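Local coordinates for ferric uptake regulation protein (Vibrio cholerae, PDB 2W57) that probably represses iron-uptake genes by binding DNA as a metal-responsive dimeric regulator, at residues A[102-105]-A[106-109]. Numbering follows the deposited sequence.
With ZN (zinc ion), chain C.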
ATOM      1  N   PHE A 102      -1.193   0.247  16.696  1.00 36.29           N
ATOM      2  CA  PHE A 102      -0.785   1.256  17.668  1.00 36.31           C
ATOM      3  C   PHE A 102      -1.351   2.615  17.290  1.00 36.40           C
ATOM      4  O   PHE A 102      -1.762   2.831  16.149  1.00 35.99           O
ATOM      5  CB  PHE A 102       0.746   1.315  17.811  1.00 36.31           C
ATOM      6  CG  PHE A 102       1.458   1.878  16.603  1.00 36.57           C
ATOM      7  CD1 PHE A 102       1.803   1.054  15.531  1.00 36.44           C
ATOM      8  CD2 PHE A 102       1.791   3.229  16.542  1.00 36.50           C
ATOM      9  CE1 PHE A 102       2.462   1.568  14.413  1.00 35.98           C
ATOM     10  CE2 PHE A 102       2.450   3.750  15.430  1.00 36.99           C
ATOM     11  CZ  PHE A 102       2.784   2.912  14.362  1.00 36.37           C
ATOM     12  N   SER A 103      -1.378   3.518  18.262  1.00 36.89           N
ATOM     13  CA  SER A 103      -1.796   4.893  18.035  1.00 37.58           C
ATOM     14  C   SER A 103      -1.026   5.830  18.964  1.00 37.47           C
ATOM     15  O   SER A 103      -1.447   6.093  20.083  1.00 37.84           O
ATOM     16  CB  SER A 103      -3.310   5.037  18.230  1.00 37.75           C
ATOM     17  OG  SER A 103      -3.743   6.341  17.870  1.00 39.03           O
ATOM     18  N   ASP A 104       0.107   6.323  18.481  1.00 37.50           N
ATOM     19  CA  ASP A 104       0.993   7.169  19.251  1.00 37.55           C
ATOM     20  C   ASP A 104       0.567   8.630  19.147  1.00 37.92           C
ATOM     21  O   ASP A 104       0.367   9.141  18.044  1.00 38.22           O
ATOM     22  CB  ASP A 104       2.413   7.004  18.729  1.00 37.50           C
ATOM     23  CG  ASP A 104       3.448   7.635  19.635  1.00 38.08           C
ATOM     24  OD1 ASP A 104       3.617   7.145  20.781  1.00 38.35           O
ATOM     25  OD2 ASP A 104       4.100   8.611  19.194  1.00 37.78           O
ATOM     26  N   ASP A 105       0.439   9.298  20.297  1.00 38.06           N
ATOM     27  CA  ASP A 105       0.047  10.717  20.370  1.00 38.04           C
ATOM     28  C   ASP A 105       1.080  11.663  19.764  1.00 37.39           C
ATOM     29  O   ASP A 105       0.726  12.654  19.115  1.00 37.13           O
ATOM     30  CB  ASP A 105      -0.180  11.128  21.827  1.00 38.49           C
ATOM     31  CG  ASP A 105      -1.168  10.235  22.529  1.00 40.17           C
ATOM     32  OD1 ASP A 105      -2.304  10.099  22.020  1.00 42.24           O
ATOM     33  OD2 ASP A 105      -0.808   9.669  23.588  1.00 42.04           O
ATOM     34  N   VAL A 106       2.353  11.365  20.005  1.00 36.63           N
ATOM     35  CA  VAL A 106       3.436  12.235  19.563  1.00 36.28           C
ATOM     36  C   VAL A 106       3.511  12.218  18.029  1.00 36.09           C
ATOM     37  O   VAL A 106       3.544  13.280  17.385  1.00 35.88           O
ATOM     38  CB  VAL A 106       4.797  11.856  20.222  1.00 36.31           C
ATOM     39  CG1 VAL A 106       5.914  12.731  19.687  1.00 36.02           C
ATOM     40  CG2 VAL A 106       4.721  11.966  21.759  1.00 35.68           C
ATOM     41  N   ILE A 107       3.504  11.013  17.458  1.00 35.50           N
ATOM     42  CA  ILE A 107       3.441  10.851  16.012  1.00 35.00           C
ATOM     43  C   ILE A 107       2.199  11.535  15.448  1.00 34.99           C
ATOM     44  O   ILE A 107       2.310  12.342  14.524  1.00 34.98           O
ATOM     45  CB  ILE A 107       3.499   9.369  15.582  1.00 34.99           C
ATOM     46  CG1 ILE A 107       4.868   8.778  15.930  1.00 33.94           C
ATOM     47  CG2 ILE A 107       3.199   9.223  14.079  1.00 34.55           C
ATOM     48  CD1 ILE A 107       4.934   7.288  15.826  1.00 32.43           C
ATOM     49  N   GLU A 108       1.029  11.250  16.015  1.00 34.84           N
ATOM     50  CA  GLU A 108      -0.192  11.902  15.546  1.00 35.10           C
ATOM     51  C   GLU A 108      -0.019  13.418  15.494  1.00 35.31           C
ATOM     52  O   GLU A 108      -0.332  14.029  14.478  1.00 35.58           O
ATOM     53  CB  GLU A 108      -1.422  11.514  16.378  1.00 35.06           C
ATOM     54  CG  GLU A 108      -1.895  10.049  16.254  1.00 35.52           C
ATOM     55  CD  GLU A 108      -1.960   9.526  14.812  1.00 36.42           C
ATOM     56  OE1 GLU A 108      -2.325  10.287  13.887  1.00 37.01           O
ATOM     57  OE2 GLU A 108      -1.638   8.340  14.607  1.00 36.31           O
ATOM     58  N   GLN A 109       0.521  14.010  16.563  1.00 35.68           N
ATOM     59  CA  GLN A 109       0.750  15.467  16.633  1.00 35.82           C
ATOM     60  C   GLN A 109       1.775  15.972  15.617  1.00 35.95           C
ATOM     61  O   GLN A 109       1.564  17.007  14.976  1.00 35.96           O
ATOM     62  CB  GLN A 109       1.150  15.891  18.054  1.00 36.04           C
ATOM     63  CG  GLN A 109       1.475  17.398  18.243  1.00 36.51           C
ATOM     64  CD  GLN A 109       0.329  18.345  17.835  1.00 37.90           C
ATOM     65  OE1 GLN A 109      -0.842  17.944  17.731  1.00 38.33           O
ATOM     66  NE2 GLN A 109       0.674  19.609  17.605  1.00 37.52           N
TER
HETATM   67 ZN    ZN C 201      -1.928   7.295  12.820  1.00 40.76          ZN
HETATM   68  O   HOH W   1       0.490   6.878  15.286  1.00 44.42           O
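The carboxylate of Asp104 and the Phe102 ring are the flat groups that meet Ile107. OD2 of Asp104 takes the backbone N-H of Ile107, with OD2 and N 3.0 Å apart. Asp104 CG stands anti to the backbone N (chi1 -169°), which lets OD2 reach that N-H. The donor comes from the anti side of the carboxylate, 25° out of its plane. The other oxygen, OD1, forms a salt bridge with Arg110 of the second subunit. Both oxygens are therefore held. The Asp104 side chain crosses that of Ile107 at about a right angle. Ile107 CD1 lies 3.9 Å from Asp104 CB. Ile107 CD1 also meets the Phe102 ring obliquely, 4.3 Å from Phe102 CE2.

The carboxylate of Glu108 binds zinc through OE2, at 2.1 Å. The Glu108 chain bends at chi2, which turns its carboxylate toward the zinc ion. A water links Glu108 and Asp104, donating to Glu108 OE2 and accepting from Asp104 N. Backbone bonds from Glu108 N to Asp104 O and from Gln109 N to Asp105 O start the helix.

His87, Asp89 and His125 complete the zinc site. The arrangement is an aspartate N-cap that starts helix 105-117 beside a metal site of the Fur family, at the dimer interface.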